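Local coordinates for protein glucanase (Klebsiella pneumoniae, PDB 5GY3) that probably hydrolyses internal beta-1,4-glucosidic bonds in cellulose, lichenin and cereal beta-D-glucans as a family 8 endoglucanase, at residues K121-T126 / Q131-G136; H145-P150 / K208-R213; W4-A9 / I287-D292; Q32-L37 / K299-L304. All coordinates share one frame; numbering follows the deposited sequence.

Interaction 1 (K121-T126 / Q131-G136)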
loop_
_atom_site.group_PDB
_atom_site.type_symbol
_atom_site.label_atom_id
_atom_site.label_comp_id
_atom_site.label_asym_id
_atom_site.label_seq_id
_atom_site.Cartn_x
_atom_site.Cartn_y
_atom_site.Cartn_z
ATOM N N LYS A 121 -9.991 5.314 14.959
ATOM C CA LYS A 121 -9.898 6.174 16.132
ATOM C C LYS A 121 -8.685 7.103 16.063
ATOM O O LYS A 121 -8.786 8.290 16.397
ATOM C CB LYS A 121 -9.843 5.325 17.396
ATOM C CG LYS A 121 -9.675 6.145 18.659
ATOM C CD LYS A 121 -9.786 5.282 19.894
ATOM C CE LYS A 121 -9.619 6.145 21.141
ATOM N NZ LYS A 121 -9.651 5.311 22.365
ATOM N N TYR A 122 -7.535 6.592 15.619
ATOM C CA TYR A 122 -6.278 7.325 15.736
ATOM C C TYR A 122 -5.721 7.898 14.443
ATOM O O TYR A 122 -4.872 8.796 14.514
ATOM C CB TYR A 122 -5.201 6.423 16.346
ATOM C CG TYR A 122 -5.523 6.005 17.750
ATOM C CD1 TYR A 122 -5.307 6.869 18.821
ATOM C CD2 TYR A 122 -6.034 4.741 18.013
ATOM C CE1 TYR A 122 -5.604 6.479 20.118
ATOM C CE2 TYR A 122 -6.332 4.345 19.302
ATOM C CZ TYR A 122 -6.114 5.214 20.347
ATOM O OH TYR A 122 -6.413 4.802 21.623
ATOM N N THR A 123 -6.115 7.394 13.271
ATOM C CA THR A 123 -5.531 7.900 12.032
ATOM C C THR A 123 -6.513 8.647 11.138
ATOM O O THR A 123 -6.073 9.321 10.197
ATOM C CB THR A 123 -4.884 6.769 11.200
ATOM O OG1 THR A 123 -5.892 6.029 10.490
ATOM C CG2 THR A 123 -4.072 5.825 12.084
ATOM N N VAL A 124 -7.813 8.553 11.390
ATOM C CA VAL A 124 -8.809 9.195 10.537
ATOM C C VAL A 124 -9.266 10.476 11.209
ATOM O O VAL A 124 -9.655 10.469 12.388
ATOM C CB VAL A 124 -9.992 8.260 10.248
ATOM C CG1 VAL A 124 -11.145 9.050 9.608
ATOM C CG2 VAL A 124 -9.542 7.159 9.311
ATOM N N VAL A 125 -9.201 11.582 10.468
ATOM C CA VAL A 125 -9.580 12.882 10.997
ATOM C C VAL A 125 -10.542 13.553 10.028
ATOM O O VAL A 125 -10.658 13.175 8.861
ATOM C CB VAL A 125 -8.355 13.791 11.261
ATOM C CG1 VAL A 125 -7.412 13.137 12.274
ATOM C CG2 VAL A 125 -7.632 14.099 9.960
ATOM N N THR A 126 -11.262 14.540 10.552
ATOM C CA THR A 126 -12.109 15.411 9.751
ATOM C C THR A 126 -11.292 16.625 9.336
ATOM O O THR A 126 -10.756 17.329 10.197
ATOM C CB THR A 126 -13.329 15.858 10.555
ATOM O OG1 THR A 126 -13.987 14.713 11.099
ATOM C CG2 THR A 126 -14.295 16.630 9.671
ATOM N N GLN A 131 -13.561 13.081 5.607
ATOM C CA GLN A 131 -12.807 12.143 6.428
ATOM C C GLN A 131 -11.563 11.735 5.657
ATOM O O GLN A 131 -11.664 11.351 4.491
ATOM C CB GLN A 131 -13.635 10.901 6.761
ATOM C CG GLN A 131 -14.906 11.205 7.554
ATOM C CD GLN A 131 -14.601 11.851 8.888
ATOM O OE1 GLN A 131 -14.194 11.175 9.839
ATOM N NE2 GLN A 131 -14.790 13.170 8.970
ATOM N N VAL A 132 -10.399 11.826 6.303
ATOM C CA VAL A 132 -9.123 11.512 5.664
ATOM C C VAL A 132 -8.285 10.665 6.617
ATOM O O VAL A 132 -8.291 10.884 7.833
ATOM C CB VAL A 132 -8.349 12.787 5.240
ATOM C CG1 VAL A 132 -9.247 13.736 4.469
ATOM C CG2 VAL A 132 -7.813 13.517 6.426
ATOM N N MET A 133 -7.555 9.702 6.056
ATOM C CA MET A 133 -6.618 8.881 6.811
ATOM C C MET A 133 -5.217 9.482 6.716
ATOM O O MET A 133 -4.675 9.643 5.615
ATOM C CB MET A 133 -6.601 7.445 6.293
ATOM C CG MET A 133 -5.592 6.572 7.014
ATOM S SD MET A 133 -5.569 4.860 6.428
ATOM C CE MET A 133 -7.140 4.266 7.077
ATOM N N LEU A 134 -4.655 9.831 7.870
ATOM C CA LEU A 134 -3.289 10.330 7.951
ATOM C C LEU A 134 -2.292 9.214 7.635
ATOM O O LEU A 134 -2.578 8.038 7.872
ATOM C CB LEU A 134 -3.012 10.861 9.355
ATOM C CG LEU A 134 -3.870 12.035 9.848
ATOM C CD1 LEU A 134 -3.698 12.237 11.332
ATOM C CD2 LEU A 134 -3.481 13.288 9.101
ATOM N N PRO A 135 -1.103 9.557 7.117
ATOM C CA PRO A 135 -0.078 8.517 6.888
ATOM C C PRO A 135 0.449 7.896 8.170
ATOM O O PRO A 135 1.023 6.802 8.118
ATOM C CB PRO A 135 1.039 9.271 6.152
ATOM C CG PRO A 135 0.363 10.474 5.542
ATOM C CD PRO A 135 -0.721 10.849 6.521
ATOM N N GLY A 136 0.314 8.592 9.294
ATOM C CA GLY A 136 0.720 8.089 10.596
ATOM C C GLY A 136 0.093 8.954 11.665
ATOM O O GLY A 136 -0.368 10.067 11.390
HETATM O O HOH W 1 -13.514 12.054 12.349
#
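Val-124 to Thr-126 and Gln-131 to Met-133 pair as the two arms of an antiparallel beta hairpin that comes after helix 106-123 and lies between helices of the (alpha/alpha)6 barrel expected of this family 8 glycosidase. Val-125 and Val-132 form the hydrogen-bonded pair: N of Val-125 reaches O of Val-132 at 2.9 Å, and the reverse bond has the same length. A third backbone bond, from Leu-134 N to Thr-123 O (2.8 Å), continues the ladder past the strand end. Beta-branched valines suit these extended positions, and CG2 of Val-125 and CG2 of Val-132 meet at 3.6 Å on the face that packs on Leu-146 of strand 145-148. On the other face, Val-124 and Gln-131 lie against helix 167-183, while Met-133 runs alongside Thr-123, with CG 3.5 Å from Thr-123 OG1. That hydroxyl bonds to Leu-119 O in the preceding helix turn. The side chain of Met-133 lies about 7 Å from that of Asp-87, the predicted nucleophile. At the outer end Gln-131 folds back, bent at chi2 (-61°), which carries its amide over to Thr-126. NE2 donates to Thr-126 OG1 (2.7 Å) almost within the amide plane, and a water bridges OG1 to Gln-131 OE1, donating to OE1 at 2.7 Å.

Interaction 2 (H145-P150 / K208-R213)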
loop_
_atom_site.group_PDB
_atom_site.type_symbol
_atom_site.label_atom_id
_atom_site.label_comp_id
_atom_site.label_asym_id
_atom_site.label_seq_id
_atom_site.Cartn_x
_atom_site.Cartn_y
_atom_site.Cartn_z
ATOM N N HIS A 145 -2.530 22.431 7.192
ATOM C CA HIS A 145 -2.268 21.463 6.135
ATOM C C HIS A 145 -2.137 20.076 6.743
ATOM O O HIS A 145 -1.631 19.921 7.853
ATOM C CB HIS A 145 -0.974 21.758 5.373
ATOM C CG HIS A 145 -1.017 23.006 4.556
ATOM N ND1 HIS A 145 -0.861 24.260 5.108
ATOM C CD2 HIS A 145 -1.194 23.196 3.227
ATOM C CE1 HIS A 145 -0.935 25.170 4.151
ATOM N NE2 HIS A 145 -1.139 24.550 3.002
ATOM N N LEU A 146 -2.557 19.069 5.987
ATOM C CA LEU A 146 -2.179 17.690 6.248
ATOM C C LEU A 146 -1.282 17.201 5.123
ATOM O O LEU A 146 -1.546 17.467 3.946
ATOM C CB LEU A 146 -3.400 16.775 6.343
ATOM C CG LEU A 146 -4.487 17.140 7.339
ATOM C CD1 LEU A 146 -5.588 16.086 7.286
ATOM C CD2 LEU A 146 -3.891 17.269 8.725
ATOM N N ASN A 147 -0.220 16.494 5.483
ATOM C CA ASN A 147 0.606 15.806 4.502
ATOM C C ASN A 147 0.058 14.401 4.337
ATOM O O ASN A 147 0.142 13.581 5.253
ATOM C CB ASN A 147 2.067 15.798 4.940
ATOM C CG ASN A 147 2.753 17.117 4.647
ATOM O OD1 ASN A 147 2.293 17.880 3.798
ATOM N ND2 ASN A 147 3.851 17.399 5.350
ATOM N N LEU A 148 -0.524 14.131 3.178
ATOM C CA LEU A 148 -1.180 12.862 2.906
ATOM C C LEU A 148 -0.370 12.072 1.889
ATOM O O LEU A 148 0.441 12.622 1.139
ATOM C CB LEU A 148 -2.594 13.093 2.370
ATOM C CG LEU A 148 -3.518 13.961 3.224
ATOM C CD1 LEU A 148 -4.855 14.119 2.511
ATOM C CD2 LEU A 148 -3.695 13.306 4.591
ATOM N N ASN A 149 -0.601 10.766 1.867
ATOM C CA ASN A 149 0.008 9.892 0.870
ATOM C C ASN A 149 -1.140 9.126 0.219
ATOM O O ASN A 149 -1.696 8.199 0.832
ATOM C CB ASN A 149 1.031 8.958 1.507
ATOM C CG ASN A 149 1.827 8.188 0.475
ATOM O OD1 ASN A 149 1.271 7.701 -0.513
ATOM N ND2 ASN A 149 3.136 8.089 0.684
ATOM N N PRO A 150 -1.571 9.516 -0.982
ATOM C CA PRO A 150 -2.743 8.850 -1.569
ATOM C C PRO A 150 -2.526 7.381 -1.864
ATOM O O PRO A 150 -3.517 6.655 -2.016
ATOM C CB PRO A 150 -3.012 9.651 -2.858
ATOM C CG PRO A 150 -1.733 10.387 -3.147
ATOM C CD PRO A 150 -1.164 10.698 -1.764
ATOM N N LYS A 208 5.566 19.875 0.201
ATOM C CA LYS A 208 6.833 20.607 0.100
ATOM C C LYS A 208 8.032 19.729 0.414
ATOM O O LYS A 208 9.119 19.938 -0.139
ATOM C CB LYS A 208 6.864 21.803 1.064
ATOM C CG LYS A 208 5.718 22.775 0.990
ATOM C CD LYS A 208 5.984 24.033 1.844
ATOM C CE LYS A 208 6.819 23.736 3.092
ATOM N NZ LYS A 208 6.116 22.963 4.171
ATOM N N GLU A 209 7.868 18.759 1.301
ATOM C CA GLU A 209 9.008 18.145 1.964
ATOM C C GLU A 209 9.627 16.990 1.186
ATOM O O GLU A 209 10.684 16.494 1.591
ATOM C CB GLU A 209 8.595 17.674 3.361
ATOM C CG GLU A 209 8.184 18.810 4.293
ATOM C CD GLU A 209 6.688 19.109 4.284
ATOM O OE1 GLU A 209 6.007 18.861 3.264
ATOM O OE2 GLU A 209 6.181 19.596 5.313
ATOM N N TRP A 210 9.021 16.565 0.084
ATOM C CA TRP A 210 9.481 15.426 -0.694
ATOM C C TRP A 210 9.621 15.826 -2.151
ATOM O O TRP A 210 8.988 16.790 -2.603
ATOM C CB TRP A 210 8.502 14.244 -0.605
ATOM C CG TRP A 210 8.341 13.603 0.734
ATOM C CD1 TRP A 210 8.989 12.489 1.196
ATOM C CD2 TRP A 210 7.433 13.996 1.769
ATOM N NE1 TRP A 210 8.551 12.180 2.466
ATOM C CE2 TRP A 210 7.597 13.091 2.838
ATOM C CE3 TRP A 210 6.505 15.032 1.903
ATOM C CZ2 TRP A 210 6.852 13.182 4.014
ATOM C CZ3 TRP A 210 5.776 15.128 3.080
ATOM C CH2 TRP A 210 5.959 14.209 4.120
ATOM N N PRO A 211 10.422 15.093 -2.925
ATOM C CA PRO A 211 10.422 15.289 -4.379
ATOM C C PRO A 211 9.022 15.095 -4.933
ATOM O O PRO A 211 8.366 14.080 -4.646
ATOM C CB PRO A 211 11.383 14.199 -4.885
ATOM C CG PRO A 211 12.293 13.931 -3.712
ATOM C CD PRO A 211 11.375 14.045 -2.515
ATOM N N PRO A 212 8.536 16.023 -5.695
ATOM C CA PRO A 212 7.133 15.972 -6.146
ATOM C C PRO A 212 6.961 15.029 -7.330
ATOM O O PRO A 212 6.557 15.428 -8.416
ATOM C CB PRO A 212 6.857 17.436 -6.510
ATOM C CG PRO A 212 8.186 17.912 -7.046
ATOM C CD PRO A 212 9.237 17.225 -6.191
ATOM N N ARG A 213 7.320 13.766 -7.122
ATOM C CA ARG A 213 7.267 12.745 -8.153
ATOM C C ARG A 213 6.117 11.791 -7.884
ATOM O O ARG A 213 5.844 11.452 -6.728
ATOM C CB ARG A 213 8.566 11.936 -8.183
ATOM C CG ARG A 213 9.797 12.744 -8.540
ATOM C CD ARG A 213 11.048 11.918 -8.298
ATOM N NE ARG A 213 12.241 12.681 -8.668
ATOM C CZ ARG A 213 13.469 12.183 -8.626
ATOM N NH1 ARG A 213 13.649 10.933 -8.226
ATOM N NH2 ARG A 213 14.502 12.935 -8.981
HETATM O O HOH W 2 3.710 20.009 2.991
#
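Asn-147 reaches from an outer strand of a three-stranded antiparallel sheet (145-148, 196-199, 204-206) to Glu-209 and Trp-210, in the loop that leaves the opposite outer strand. Its CB points toward that loop; with chi1 at -80° CG lies beside the backbone N and the amide extends toward the loop. CG itself sits at the rim of the Trp-210 indole, 3.9 Å from CZ3 and in the ring plane. Beyond it the amide divides its work. ND2 approaches CZ3 to 3.7 Å at the ring edge and gives a weak hydrogen bond to Glu-209 OE2 (3.2 Å), with amide and carboxylate planes turned nearly perpendicular, 86° apart. OD1 accepts from a water at 2.7 Å, and the same water donates to Glu-209 OE1 and weakly accepts from Lys-208 N. An asparagine fits here because one short, flat group offers both a donor and an acceptor to the loop. CB of Glu-209 lies over one face of the Trp-210 ring, and the bend at chi2 (92°) swings the carboxylate toward Asn-147. Trp-210 also stacks with Trp-195. The carboxylate of Glu-209 has a second partner in its own segment, a salt bridge that probably offsets part of its negative charge, with Lys-208 NZ 3.6 Å from Glu-209 OE2.

Interaction 3 (W4-A9 / I287-D292)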
loop_
_atom_site.group_PDB
_atom_site.type_symbol
_atom_site.label_atom_id
_atom_site.label_comp_id
_atom_site.label_asym_id
_atom_site.label_seq_id
_atom_site.Cartn_x
_atom_site.Cartn_y
_atom_site.Cartn_z
ATOM N N TRP A 4 5.741 -17.643 -4.974
ATOM C CA TRP A 4 5.652 -17.459 -3.530
ATOM C C TRP A 4 6.764 -18.206 -2.799
ATOM O O TRP A 4 7.355 -17.675 -1.854
ATOM C CB TRP A 4 4.266 -17.913 -3.049
ATOM C CG TRP A 4 4.121 -18.022 -1.563
ATOM C CD1 TRP A 4 3.897 -19.164 -0.847
ATOM C CD2 TRP A 4 4.175 -16.957 -0.615
ATOM N NE1 TRP A 4 3.818 -18.877 0.495
ATOM C CE2 TRP A 4 3.989 -17.529 0.666
ATOM C CE3 TRP A 4 4.379 -15.575 -0.714
ATOM C CZ2 TRP A 4 3.990 -16.770 1.832
ATOM C CZ3 TRP A 4 4.380 -14.826 0.445
ATOM C CH2 TRP A 4 4.181 -15.421 1.701
ATOM N N GLU A 5 7.060 -19.445 -3.209
ATOM C CA GLU A 5 8.171 -20.164 -2.589
ATOM C C GLU A 5 9.490 -19.429 -2.796
ATOM O O GLU A 5 10.293 -19.298 -1.862
ATOM C CB GLU A 5 8.255 -21.587 -3.142
ATOM C CG GLU A 5 7.090 -22.465 -2.730
ATOM C CD GLU A 5 7.034 -22.670 -1.231
ATOM O OE1 GLU A 5 8.110 -22.809 -0.606
ATOM O OE2 GLU A 5 5.915 -22.687 -0.674
ATOM N N ARG A 6 9.727 -18.927 -4.011
ATOM C CA ARG A 6 10.959 -18.186 -4.267
ATOM C C ARG A 6 11.004 -16.895 -3.455
ATOM O O ARG A 6 12.068 -16.482 -2.985
ATOM C CB ARG A 6 11.086 -17.902 -5.763
ATOM C CG ARG A 6 12.415 -17.325 -6.173
ATOM C CD ARG A 6 13.570 -18.145 -5.610
ATOM N NE ARG A 6 14.871 -17.611 -6.012
ATOM C CZ ARG A 6 16.031 -18.008 -5.496
ATOM N NH1 ARG A 6 16.050 -18.939 -4.549
ATOM N NH2 ARG A 6 17.170 -17.469 -5.919
ATOM N N TYR A 7 9.850 -16.255 -3.266
ATOM C CA TYR A 7 9.772 -15.039 -2.460
ATOM C C TYR A 7 10.162 -15.311 -1.015
ATOM O O TYR A 7 10.914 -14.541 -0.404
ATOM C CB TYR A 7 8.350 -14.495 -2.551
ATOM C CG TYR A 7 8.054 -13.175 -1.870
ATOM C CD1 TYR A 7 8.423 -11.964 -2.457
ATOM C CD2 TYR A 7 7.332 -13.138 -0.682
ATOM C CE1 TYR A 7 8.111 -10.753 -1.854
ATOM C CE2 TYR A 7 7.018 -11.940 -0.074
ATOM C CZ TYR A 7 7.407 -10.748 -0.662
ATOM O OH TYR A 7 7.076 -9.556 -0.055
ATOM N N LYS A 8 9.630 -16.391 -0.433
ATOM C CA LYS A 8 9.992 -16.729 0.940
ATOM C C LYS A 8 11.469 -17.071 1.043
ATOM O O LYS A 8 12.126 -16.715 2.025
ATOM C CB LYS A 8 9.151 -17.903 1.448
ATOM C CG LYS A 8 7.679 -17.599 1.661
ATOM C CD LYS A 8 6.964 -18.786 2.328
ATOM C CE LYS A 8 7.045 -20.038 1.467
ATOM N NZ LYS A 8 6.317 -21.189 2.076
ATOM N N ALA A 9 12.000 -17.775 0.042
ATOM C CA ALA A 9 13.399 -18.197 0.085
ATOM C C ALA A 9 14.332 -16.998 0.063
ATOM O O ALA A 9 15.376 -17.000 0.729
ATOM C CB ALA A 9 13.707 -19.122 -1.091
ATOM N N ILE A 287 9.592 -14.808 -10.116
ATOM C CA ILE A 287 10.494 -14.007 -9.294
ATOM C C ILE A 287 11.912 -14.300 -9.778
ATOM O O ILE A 287 12.481 -15.352 -9.452
ATOM C CB ILE A 287 10.328 -14.326 -7.802
ATOM C CG1 ILE A 287 8.878 -14.103 -7.358
ATOM C CG2 ILE A 287 11.264 -13.517 -6.954
ATOM C CD1 ILE A 287 8.287 -12.797 -7.817
ATOM N N ASP A 288 12.494 -13.382 -10.553
ATOM C CA ASP A 288 13.860 -13.588 -11.009
ATOM C C ASP A 288 14.853 -12.988 -10.002
ATOM O O ASP A 288 14.502 -12.189 -9.124
ATOM C CB ASP A 288 14.088 -12.964 -12.380
ATOM C CG ASP A 288 13.881 -11.481 -12.371
ATOM O OD1 ASP A 288 12.963 -10.986 -11.701
ATOM O OD2 ASP A 288 14.609 -10.818 -13.106
ATOM N N ASP A 289 16.126 -13.381 -10.145
ATOM C CA ASP A 289 17.174 -12.825 -9.287
ATOM C C ASP A 289 17.319 -11.322 -9.463
ATOM O O ASP A 289 17.815 -10.641 -8.557
ATOM C CB ASP A 289 18.510 -13.520 -9.571
ATOM C CG ASP A 289 18.482 -14.991 -9.202
ATOM O OD1 ASP A 289 17.799 -15.342 -8.211
ATOM O OD2 ASP A 289 19.143 -15.797 -9.894
ATOM N N LYS A 290 16.884 -10.788 -10.597
ATOM C CA LYS A 290 16.907 -9.353 -10.822
ATOM C C LYS A 290 15.769 -8.617 -10.104
ATOM O O LYS A 290 15.787 -7.385 -10.045
ATOM C CB LYS A 290 16.885 -9.095 -12.338
ATOM C CG LYS A 290 16.966 -7.661 -12.755
ATOM C CD LYS A 290 17.915 -6.927 -11.867
ATOM C CE LYS A 290 18.733 -6.043 -12.680
ATOM N NZ LYS A 290 17.958 -4.946 -13.258
ATOM N N ASP A 291 14.800 -9.313 -9.516
ATOM C CA ASP A 291 13.799 -8.635 -8.696
ATOM C C ASP A 291 14.347 -8.360 -7.302
ATOM O O ASP A 291 14.876 -9.266 -6.649
ATOM C CB ASP A 291 12.522 -9.464 -8.578
ATOM C CG ASP A 291 11.715 -9.470 -9.843
ATOM O OD1 ASP A 291 11.596 -8.420 -10.521
ATOM O OD2 ASP A 291 11.169 -10.550 -10.169
ATOM N N ASP A 292 14.195 -7.120 -6.833
ATOM C CA ASP A 292 14.419 -6.830 -5.426
ATOM C C ASP A 292 13.130 -7.114 -4.653
ATOM O O ASP A 292 12.140 -7.570 -5.230
ATOM C CB ASP A 292 14.929 -5.395 -5.229
ATOM C CG ASP A 292 13.992 -4.313 -5.796
ATOM O OD1 ASP A 292 12.870 -4.600 -6.265
ATOM O OD2 ASP A 292 14.402 -3.133 -5.754
HETATM O O HOH W 3 14.861 -15.164 -7.477
#
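Arg-6 meets the 287-292 loop in two ways: its aliphatic part lies against Ile-287, and its guanidinium forms a salt bridge with Asp-289. NH2 donates to Asp-289 OD1 at 3.2 Å, meeting the syn lone pair of the carboxylate. The oxygen stands at the guanidinium edge, only 3° out of its plane, although the two flat groups are themselves turned 63° apart. Nearer the helix, CG of Arg-6 packs 4.0 Å from CB of Ile-287; arginine suits this place because its methylenes cover an apolar neighbour while its charged end stays at the surface. One water fills the angle between the two contacts. It accepts from Arg-6 NE at 2.9 Å and donates both to Ile-287 O and to Asp-289 OD1, so OD1 takes two hydrogen bonds here. The contact joins the N-terminal helix 2-11 of the (alpha/alpha)6 barrel expected of family 8 glycosidases to the loop leading into helix 293-307. The bend at chi2 of Arg-6 (50°) turns the chain so that its guanidinium reaches Asp-289. That aspartate occupies a corner of a type I beta turn from Asp-288 to Asp-291, closed by Asp-291 N to Asp-288 O at 2.9 Å. Further out, Arg-10 NH2 hydrogen-bonds to Asp-291 O, Tyr-7 OH bonds to Ser-297 OG, and the N-cap residue Asp-292 receives the backbone N of Ser-295 on OD1.

Interaction 4 (Q32-L37 / K299-L304)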
loop_
_atom_site.group_PDB
_atom_site.type_symbol
_atom_site.label_atom_id
_atom_site.label_comp_id
_atom_site.label_asym_id
_atom_site.label_seq_id
_atom_site.Cartn_x
_atom_site.Cartn_y
_atom_site.Cartn_z
ATOM N N GLN A 32 5.478 -6.812 6.015
ATOM C CA GLN A 32 4.738 -7.849 6.734
ATOM C C GLN A 32 3.321 -7.984 6.189
ATOM O O GLN A 32 2.841 -9.099 5.963
ATOM C CB GLN A 32 4.696 -7.547 8.232
ATOM C CG GLN A 32 6.052 -7.404 8.896
ATOM C CD GLN A 32 6.975 -8.584 8.633
ATOM O OE1 GLN A 32 7.999 -8.438 7.965
ATOM N NE2 GLN A 32 6.623 -9.761 9.164
ATOM N N GLY A 33 2.637 -6.856 5.967
ATOM C CA GLY A 33 1.264 -6.913 5.485
ATOM C C GLY A 33 1.151 -7.470 4.078
ATOM O O GLY A 33 0.266 -8.285 3.795
ATOM N N PHE A 34 2.025 -7.017 3.167
ATOM C CA PHE A 34 2.082 -7.603 1.829
ATOM C C PHE A 34 2.260 -9.111 1.910
ATOM O O PHE A 34 1.551 -9.873 1.247
ATOM C CB PHE A 34 3.250 -7.028 1.020
ATOM C CG PHE A 34 2.991 -5.689 0.401
ATOM C CD1 PHE A 34 1.728 -5.137 0.369
ATOM C CD2 PHE A 34 4.041 -4.987 -0.171
ATOM C CE1 PHE A 34 1.511 -3.893 -0.226
ATOM C CE2 PHE A 34 3.832 -3.743 -0.765
ATOM C CZ PHE A 34 2.563 -3.198 -0.784
ATOM N N ALA A 35 3.242 -9.552 2.693
ATOM C CA ALA A 35 3.534 -10.978 2.753
ATOM C C ALA A 35 2.389 -11.748 3.395
ATOM O O ALA A 35 2.082 -12.871 2.979
ATOM C CB ALA A 35 4.828 -11.214 3.520
ATOM N N MET A 36 1.758 -11.174 4.421
ATOM C CA MET A 36 0.598 -11.841 5.013
ATOM C C MET A 36 -0.529 -12.004 3.998
ATOM O O MET A 36 -1.179 -13.054 3.950
ATOM C CB MET A 36 0.110 -11.073 6.239
ATOM C CG MET A 36 1.007 -11.225 7.453
ATOM S SD MET A 36 0.653 -10.073 8.793
ATOM C CE MET A 36 -1.002 -10.570 9.294
ATOM N N LEU A 37 -0.780 -10.976 3.181
ATOM C CA LEU A 37 -1.763 -11.100 2.103
ATOM C C LEU A 37 -1.393 -12.227 1.150
ATOM O O LEU A 37 -2.243 -13.040 0.764
ATOM C CB LEU A 37 -1.873 -9.784 1.324
ATOM C CG LEU A 37 -2.650 -8.632 1.949
ATOM C CD1 LEU A 37 -2.408 -7.337 1.149
ATOM C CD2 LEU A 37 -4.137 -8.965 1.984
ATOM N N LYS A 299 4.947 -7.717 -8.280
ATOM C CA LYS A 299 4.583 -8.740 -9.254
ATOM C C LYS A 299 3.467 -9.627 -8.723
ATOM O O LYS A 299 2.520 -9.951 -9.447
ATOM C CB LYS A 299 5.799 -9.595 -9.603
ATOM C CG LYS A 299 6.793 -8.942 -10.548
ATOM C CD LYS A 299 7.839 -9.971 -10.936
ATOM C CE LYS A 299 8.739 -9.483 -12.067
ATOM N NZ LYS A 299 9.729 -10.555 -12.439
ATOM N N GLN A 300 3.563 -10.021 -7.459
ATOM C CA GLN A 300 2.583 -10.946 -6.914
ATOM C C GLN A 300 1.301 -10.244 -6.495
ATOM O O GLN A 300 0.229 -10.850 -6.560
ATOM C CB GLN A 300 3.172 -11.689 -5.728
ATOM C CG GLN A 300 4.284 -12.636 -6.108
ATOM C CD GLN A 300 4.984 -13.138 -4.885
ATOM O OE1 GLN A 300 4.612 -14.172 -4.326
ATOM N NE2 GLN A 300 5.987 -12.398 -4.438
ATOM N N LEU A 301 1.397 -8.991 -6.038
ATOM C CA LEU A 301 0.196 -8.237 -5.696
ATOM C C LEU A 301 -0.638 -7.946 -6.936
ATOM O O LEU A 301 -1.877 -7.962 -6.882
ATOM C CB LEU A 301 0.579 -6.939 -5.000
ATOM C CG LEU A 301 1.233 -7.066 -3.628
ATOM C CD1 LEU A 301 1.826 -5.730 -3.227
ATOM C CD2 LEU A 301 0.213 -7.550 -2.596
ATOM N N VAL A 302 0.028 -7.680 -8.064
ATOM C CA VAL A 302 -0.688 -7.482 -9.322
ATOM C C VAL A 302 -1.446 -8.747 -9.700
ATOM O O VAL A 302 -2.616 -8.695 -10.094
ATOM C CB VAL A 302 0.294 -7.039 -10.427
ATOM C CG1 VAL A 302 -0.330 -7.194 -11.799
ATOM C CG2 VAL A 302 0.686 -5.591 -10.202
ATOM N N TRP A 303 -0.803 -9.907 -9.549
ATOM C CA TRP A 303 -1.465 -11.175 -9.839
ATOM C C TRP A 303 -2.662 -11.395 -8.921
ATOM O O TRP A 303 -3.744 -11.781 -9.384
ATOM C CB TRP A 303 -0.463 -12.321 -9.706
ATOM C CG TRP A 303 -1.041 -13.663 -10.049
ATOM C CD1 TRP A 303 -1.245 -14.709 -9.196
ATOM C CD2 TRP A 303 -1.509 -14.090 -11.333
ATOM N NE1 TRP A 303 -1.799 -15.769 -9.875
ATOM C CE2 TRP A 303 -1.972 -15.414 -11.188
ATOM C CE3 TRP A 303 -1.575 -13.485 -12.594
ATOM C CZ2 TRP A 303 -2.496 -16.145 -12.257
ATOM C CZ3 TRP A 303 -2.093 -14.209 -13.653
ATOM C CH2 TRP A 303 -2.544 -15.527 -13.478
ATOM N N LEU A 304 -2.489 -11.126 -7.620
ATOM C CA LEU A 304 -3.591 -11.233 -6.668
ATOM C C LEU A 304 -4.729 -10.284 -7.016
ATOM O O LEU A 304 -5.908 -10.650 -6.927
ATOM C CB LEU A 304 -3.080 -10.942 -5.261
ATOM C CG LEU A 304 -4.086 -11.124 -4.136
ATOM C CD1 LEU A 304 -4.748 -12.498 -4.233
ATOM C CD2 LEU A 304 -3.374 -10.969 -2.823
#
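Phe-34 and Leu-301 bring helices 29-41 and 293-307 together inside the (alpha/alpha)6 barrel expected of family 8 glycosidases, in a buried contact made without any hydrogen bond between the two segments. The tight part is a CH-pi interaction. Methyl CD1 of Leu-301 stands 3.4 Å from the ring centroid of Phe-34, just 7° off the ring normal, so all six ring carbons are almost equally near it. CE1 is the nearest of them, at 3.5 Å. The branched end of leucine suits this role, since CD1 can settle over the middle of the face while CD2 comes only to the rim, 4.1 Å from Phe-34 CD1. The two side chains cross at about a right angle; in Phe-34 chi1 of -80° carries the ring beside the backbone N and chi2 of -11° sets which way its face turns. Tyr-224 and Arg-220 of helix 220-228 and Leu-91 of helix 86-103 also touch the phenylalanine, whose side chain is about 6 Å from that of Asp-87, the predicted nucleophile. One turn further along, the fit is looser: Leu-37 and Leu-304 face each other, with Arg-98 touching both and Trp-227 lying on Leu-304. There the closest approach is from Leu-304 CD2 to the backbone O of Leu-37, at 4.3 Å.

How the interactions relate
From the N terminus, helix 2-11 opens interaction 3 and helix 29-41 opens interaction 4. Neither closes until the chain's last part, where the 287-292 loop meets the first helix and helix 293-307 the second. Their segments alternate, so the two long loops cross; they also touch, through Gln-300 with Tyr-7 and Trp-4. Nested inside both are interactions 1 and 2, in series: the hairpin closes within a few residues, and segment 145-150 is joined, 57 residues later, by the 208-213 loop. These neighbours meet where Val-132 packs on Leu-146 and Pro-135 on Asn-147. Interactions 3 and 4 lie on the other side of the chain's centre from interactions 1 and 2.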